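Local coordinates for hypothetical protein Rv2632c/MT2708 (Mycobacterium tuberculosis, PDB 2FGG) that is of unknown function but belongs to the Rv2632c-like family, is related to M. tuberculosis Rv1738 and packs one long helix on a three-stranded antiparallel sheet, at residues A[44-48]-A[49-53]; A[66-69]-A[70-74]. One frame throughout, in Å; residues are numbered along the deposited sequence.

Interaction 1. Residues A[44-48]-A[49-53]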
ATOM      1  N   ARG A  44      -5.411 -12.738   9.247  1.00 70.58           N
ATOM      2  CA  ARG A  44      -4.550 -13.244  10.342  1.00 72.46           C
ATOM      3  C   ARG A  44      -5.533 -13.592  11.460  1.00 73.15           C
ATOM      4  O   ARG A  44      -6.471 -14.352  11.225  1.00 73.39           O
ATOM      5  CB  ARG A  44      -3.434 -12.294  10.818  1.00 72.62           C
ATOM      6  CG  ARG A  44      -2.012 -12.693  10.376  1.00 73.38           C
ATOM      7  CD  ARG A  44      -0.926 -12.002  11.204  1.00 73.59           C
ATOM      8  NE  ARG A  44      -0.369 -12.853  12.260  1.00 77.34           N
ATOM      9  CZ  ARG A  44      -0.630 -12.734  13.565  1.00 78.91           C
ATOM     10  NH1 ARG A  44      -1.456 -11.789  14.011  1.00 79.38           N
ATOM     11  NH2 ARG A  44      -0.061 -13.568  14.435  1.00 79.56           N
ATOM     12  N   LEU A  45      -5.303 -13.040  12.656  1.00 74.32           N
ATOM     13  CA  LEU A  45      -6.252 -13.010  13.795  1.00 75.39           C
ATOM     14  C   LEU A  45      -7.510 -13.915  13.753  1.00 76.23           C
ATOM     15  O   LEU A  45      -8.447 -13.614  13.006  1.00 76.47           O
ATOM     16  CB  LEU A  45      -6.693 -11.553  14.068  1.00 75.32           C
ATOM     17  CG  LEU A  45      -5.763 -10.456  14.626  1.00 75.38           C
ATOM     18  CD1 LEU A  45      -5.289 -10.746  16.046  1.00 75.95           C
ATOM     19  CD2 LEU A  45      -4.568 -10.174  13.731  1.00 75.21           C
ATOM     20  N   ASP A  46      -7.571 -15.003  14.537  1.00 77.15           N
ATOM     21  CA  ASP A  46      -6.473 -15.576  15.352  1.00 78.07           C
ATOM     22  C   ASP A  46      -6.805 -16.803  16.258  1.00 78.44           C
ATOM     23  O   ASP A  46      -6.084 -17.035  17.236  1.00 78.56           O
ATOM     24  CB  ASP A  46      -5.716 -14.500  16.171  1.00 78.22           C
ATOM     25  CG  ASP A  46      -6.541 -13.915  17.327  1.00 78.97           C
ATOM     26  OD1 ASP A  46      -7.644 -14.427  17.643  1.00 79.20           O
ATOM     27  OD2 ASP A  46      -6.061 -12.929  17.933  1.00 79.75           O
ATOM     28  N   PRO A  47      -7.873 -17.594  15.964  1.00 78.86           N
ATOM     29  CA  PRO A  47      -9.023 -17.522  15.035  1.00 79.09           C
ATOM     30  C   PRO A  47     -10.065 -16.365  15.132  1.00 79.22           C
ATOM     31  O   PRO A  47     -10.159 -15.635  14.142  1.00 79.27           O
ATOM     32  CB  PRO A  47      -9.663 -18.926  15.125  1.00 79.18           C
ATOM     33  CG  PRO A  47      -8.588 -19.805  15.693  1.00 79.06           C
ATOM     34  CD  PRO A  47      -7.839 -18.909  16.641  1.00 78.95           C
ATOM     35  N   ALA A  48     -10.852 -16.134  16.206  1.00 79.32           N
ATOM     36  CA  ALA A  48     -10.937 -16.763  17.566  1.00 79.45           C
ATOM     37  C   ALA A  48      -9.846 -16.444  18.627  1.00 79.46           C
ATOM     38  O   ALA A  48      -8.776 -17.047  18.634  1.00 79.60           O
ATOM     39  CB  ALA A  48     -11.320 -18.272  17.533  1.00 79.38           C
ATOM     40  N   ASP A  49     -10.141 -15.534  19.561  1.00 79.31           N
ATOM     41  CA  ASP A  49     -11.493 -15.031  19.810  1.00 79.06           C
ATOM     42  C   ASP A  49     -11.525 -13.502  20.055  1.00 78.72           C
ATOM     43  O   ASP A  49     -11.374 -13.062  21.198  1.00 78.84           O
ATOM     44  CB  ASP A  49     -12.080 -15.792  21.016  1.00 79.15           C
ATOM     45  CG  ASP A  49     -13.550 -15.487  21.262  1.00 79.50           C
ATOM     46  OD1 ASP A  49     -13.971 -15.545  22.440  1.00 79.72           O
ATOM     47  OD2 ASP A  49     -14.288 -15.204  20.292  1.00 80.04           O
ATOM     48  N   GLU A  50     -11.694 -12.683  19.008  1.00 78.16           N
ATOM     49  CA  GLU A  50     -11.708 -13.112  17.595  1.00 77.51           C
ATOM     50  C   GLU A  50     -10.971 -12.184  16.597  1.00 76.67           C
ATOM     51  O   GLU A  50     -10.731 -12.599  15.455  1.00 76.84           O
ATOM     52  CB  GLU A  50     -13.130 -13.457  17.093  1.00 77.69           C
ATOM     53  CG  GLU A  50     -13.952 -12.289  16.541  1.00 78.33           C
ATOM     54  CD  GLU A  50     -15.111 -11.886  17.446  1.00 79.29           C
ATOM     55  OE1 GLU A  50     -15.600 -10.743  17.303  1.00 79.90           O
ATOM     56  OE2 GLU A  50     -15.536 -12.704  18.295  1.00 79.35           O
ATOM     57  N   PRO A  51     -10.610 -10.938  17.004  1.00 75.74           N
ATOM     58  CA  PRO A  51     -10.972 -10.101  18.176  1.00 74.67           C
ATOM     59  C   PRO A  51     -12.420  -9.482  18.233  1.00 73.45           C
ATOM     60  O   PRO A  51     -13.198 -10.059  18.993  1.00 73.42           O
ATOM     61  CB  PRO A  51      -9.783  -9.130  18.317  1.00 74.87           C
ATOM     62  CG  PRO A  51      -8.706  -9.674  17.337  1.00 75.31           C
ATOM     63  CD  PRO A  51      -9.521 -10.304  16.241  1.00 75.68           C
ATOM     64  N   VAL A  52     -12.855  -8.380  17.577  1.00 71.70           N
ATOM     65  CA  VAL A  52     -12.195  -7.130  17.074  1.00 70.21           C
ATOM     66  C   VAL A  52     -11.093  -7.217  15.991  1.00 69.02           C
ATOM     67  O   VAL A  52      -9.939  -7.415  16.325  1.00 69.33           O
ATOM     68  CB  VAL A  52     -11.917  -6.078  18.247  1.00 70.30           C
ATOM     69  CG1 VAL A  52     -10.921  -6.582  19.293  1.00 70.12           C
ATOM     70  CG2 VAL A  52     -11.506  -4.717  17.709  1.00 70.92           C
ATOM     71  N   ALA A  53     -11.375  -6.970  14.705  1.00 67.25           N
ATOM     72  CA  ALA A  53     -12.349  -6.031  14.114  1.00 65.28           C
ATOM     73  C   ALA A  53     -11.497  -4.837  13.682  1.00 63.85           C
ATOM     74  O   ALA A  53     -11.053  -4.772  12.538  1.00 63.49           O
ATOM     75  CB  ALA A  53     -13.465  -5.620  15.055  1.00 65.45           C
TER
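In the exposed connection between strand 35-43 and helix 54-83, the chain doubles back so that L45 meets P51, the one apolar side-chain contact between its two halves. The leucine and the proline ring cross at about a right angle: L45 CB lies 3.8 Å from P51 CD, and L45 CD1 lies 3.8 Å from P51 CG. CB already heads for the ring, and with CG anti to the carbonyl carbon (chi1 -69°) the CD1 branch also reaches P51 CG. L45 also touches L59 of helix 54-83, while the neighbouring R44 rests on L59 and R63; A53 takes the N-cap position.

The polar part of the turn is less well made. D46 directs its carboxylate at the next limb, and OD1 comes to 3.3 Å from D49 N, but the angle is too poor for a hydrogen bond. Carbonyl oxygens crowd together without a donor between them: P47 O is 3.4 Å from E50 O, and L45 O is 3.5 Å from the same E50 O. Every peptide from the one before D46 to the one before A53 is modelled cis, though only P47 and P51 are prolines, which makes the fine detail of this loop, these oxygen contacts included, doubtful. No hydrogen bond crosses the turn as modelled, so this exposed loop is probably weakly held within itself.

Interaction 2. Residues A[66-69]-A[70-74]; sequences SDLA and NQLFA
D67 and Q71, one helical turn apart on helix 54-83, join their side chains through a hydrogen bond from Q71 NE2 to D67 OD1 (3.2 Å, 160° at the hydrogen). The oxygen lies near the amide plane of Q71, whereas the nitrogen sits well above the carboxylate, 63° out of its plane. With CG anti to the backbone N (chi1 -175°), the carboxylate of D67 comes within reach of Q71 NE2. Both ends also grip the backbone of strand 35-43: D67 OD2 accepts from V40 N, and Q71 NE2 donates to V38 O.

Beside this pair the packed face continues with buried L68, whose CG lies 4.3 Å from L72 CD1; both leucines press on M37 and L30, and L72 also touches W32. On the outward side N70 and F73 are exposed. There F73 CD2 lies 3.1 Å from A69 O, which the ring meets obliquely, and N70 ND2 passes 3.0 Å from S66 O at an angle too poor for bonding. Beneath both faces run regular i to i+4 backbone bonds, such as F73 N to A69 O at 2.8 Å. The polar D67-Q71 clasp thus ties the helix to strand 35-43 beside the L68-L72 pair, while exposed N70 makes no side-chain hydrogen bond across these segments.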
ATOM      1  N   SER A  66       2.771  -0.894   3.602  1.00 59.05           N
ATOM      2  CA  SER A  66       4.140  -1.396   3.506  1.00 60.09           C
ATOM      3  C   SER A  66       4.418  -1.924   2.127  1.00 60.01           C
ATOM      4  O   SER A  66       5.475  -1.667   1.564  1.00 60.46           O
ATOM      5  CB  SER A  66       4.381  -2.557   4.476  1.00 60.13           C
ATOM      6  OG  SER A  66       4.054  -2.194   5.793  1.00 63.06           O
ATOM      7  N   ASP A  67       3.481  -2.710   1.610  1.00 60.41           N
ATOM      8  CA  ASP A  67       3.604  -3.300   0.290  1.00 60.41           C
ATOM      9  C   ASP A  67       3.748  -2.182  -0.734  1.00 60.40           C
ATOM     10  O   ASP A  67       4.644  -2.203  -1.567  1.00 60.70           O
ATOM     11  CB  ASP A  67       2.375  -4.154  -0.021  1.00 60.66           C
ATOM     12  CG  ASP A  67       2.496  -4.898  -1.328  1.00 61.63           C
ATOM     13  OD1 ASP A  67       3.636  -5.077  -1.802  1.00 65.11           O
ATOM     14  OD2 ASP A  67       1.463  -5.320  -1.889  1.00 62.79           O
ATOM     15  N   LEU A  68       2.867  -1.195  -0.648  1.00 60.14           N
ATOM     16  CA  LEU A  68       2.851  -0.107  -1.596  1.00 60.05           C
ATOM     17  C   LEU A  68       4.110   0.742  -1.446  1.00 60.55           C
ATOM     18  O   LEU A  68       4.701   1.143  -2.448  1.00 60.93           O
ATOM     19  CB  LEU A  68       1.580   0.723  -1.430  1.00 59.73           C
ATOM     20  CG  LEU A  68       1.330   1.906  -2.366  1.00 59.82           C
ATOM     21  CD1 LEU A  68       1.207   1.477  -3.819  1.00 59.36           C
ATOM     22  CD2 LEU A  68       0.091   2.636  -1.921  1.00 59.55           C
ATOM     23  N   ALA A  69       4.521   1.005  -0.205  1.00 60.41           N
ATOM     24  CA  ALA A  69       5.774   1.713   0.060  1.00 60.31           C
ATOM     25  C   ALA A  69       6.957   0.994  -0.592  1.00 60.76           C
ATOM     26  O   ALA A  69       7.784   1.634  -1.247  1.00 61.05           O
ATOM     27  CB  ALA A  69       6.003   1.867   1.542  1.00 60.04           C
ATOM     28  N   ASN A  70       7.017  -0.332  -0.441  1.00 60.96           N
ATOM     29  CA  ASN A  70       8.081  -1.144  -1.029  1.00 61.11           C
ATOM     30  C   ASN A  70       8.075  -1.099  -2.548  1.00 60.77           C
ATOM     31  O   ASN A  70       9.125  -1.094  -3.182  1.00 61.24           O
ATOM     32  CB  ASN A  70       7.998  -2.593  -0.565  1.00 61.38           C
ATOM     33  CG  ASN A  70       8.268  -2.756   0.924  1.00 64.45           C
ATOM     34  OD1 ASN A  70       9.002  -1.970   1.547  1.00 67.10           O
ATOM     35  ND2 ASN A  70       7.666  -3.785   1.510  1.00 66.86           N
ATOM     36  N   GLN A  71       6.889  -1.072  -3.136  1.00 60.21           N
ATOM     37  CA  GLN A  71       6.772  -0.926  -4.576  1.00 59.65           C
ATOM     38  C   GLN A  71       7.275   0.447  -5.015  1.00 59.36           C
ATOM     39  O   GLN A  71       7.910   0.572  -6.060  1.00 60.20           O
ATOM     40  CB  GLN A  71       5.328  -1.126  -5.015  1.00 59.51           C
ATOM     41  CG  GLN A  71       4.874  -2.565  -4.976  1.00 59.08           C
ATOM     42  CD  GLN A  71       3.402  -2.676  -5.204  1.00 59.29           C
ATOM     43  OE1 GLN A  71       2.885  -2.189  -6.199  1.00 60.88           O
ATOM     44  NE2 GLN A  71       2.712  -3.315  -4.286  1.00 59.51           N
ATOM     45  N   LEU A  72       7.007   1.466  -4.206  1.00 58.14           N
ATOM     46  CA  LEU A  72       7.454   2.812  -4.507  1.00 57.21           C
ATOM     47  C   LEU A  72       8.967   2.982  -4.316  1.00 56.96           C
ATOM     48  O   LEU A  72       9.596   3.796  -5.009  1.00 56.88           O
ATOM     49  CB  LEU A  72       6.669   3.831  -3.681  1.00 56.93           C
ATOM     50  CG  LEU A  72       5.245   4.121  -4.155  1.00 55.55           C
ATOM     51  CD1 LEU A  72       4.449   4.798  -3.068  1.00 53.74           C
ATOM     52  CD2 LEU A  72       5.268   4.970  -5.422  1.00 54.29           C
ATOM     53  N   PHE A  73       9.540   2.212  -3.388  1.00 56.19           N
ATOM     54  CA  PHE A  73      10.989   2.178  -3.197  1.00 55.43           C
ATOM     55  C   PHE A  73      11.658   1.488  -4.384  1.00 54.91           C
ATOM     56  O   PHE A  73      12.695   1.929  -4.869  1.00 55.11           O
ATOM     57  CB  PHE A  73      11.374   1.476  -1.890  1.00 55.43           C
ATOM     58  CG  PHE A  73      11.156   2.311  -0.646  1.00 55.55           C
ATOM     59  CD1 PHE A  73      11.736   3.565  -0.515  1.00 54.95           C
ATOM     60  CD2 PHE A  73      10.398   1.816   0.413  1.00 54.83           C
ATOM     61  CE1 PHE A  73      11.533   4.328   0.640  1.00 54.93           C
ATOM     62  CE2 PHE A  73      10.201   2.562   1.564  1.00 53.05           C
ATOM     63  CZ  PHE A  73      10.764   3.822   1.676  1.00 54.50           C
ATOM     64  N   ALA A  74      11.051   0.415  -4.860  1.00 54.30           N
ATOM     65  CA  ALA A  74      11.545  -0.267  -6.051  1.00 53.96           C
ATOM     66  C   ALA A  74      11.473   0.633  -7.286  1.00 53.54           C
ATOM     67  O   ALA A  74      12.333   0.570  -8.159  1.00 54.01           O
ATOM     68  CB  ALA A  74      10.780  -1.550  -6.280  1.00 53.33           C
TER

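How the interactions relate
From the N terminus, the chain lays down the antiparallel strands 14-19, 24-32 and 35-43 and then enters the loop of interaction 1, which turns it back from the last strand into helix 54-83. Interaction 2 follows about midway along that helix and closes no loop of its own, being a contact between successive turns of one helix. The two lie in series, neither nesting nor crossing; the centres of interactions 1 and 2 are about 27 Å apart, and the nearest atoms of interactions 1 and 2 about 12 Å. Strand 35-43 and the helix link them: residues 44-53 join the two elements end to end, whereas residues 66-74 hold the helix against this strand and 24-32.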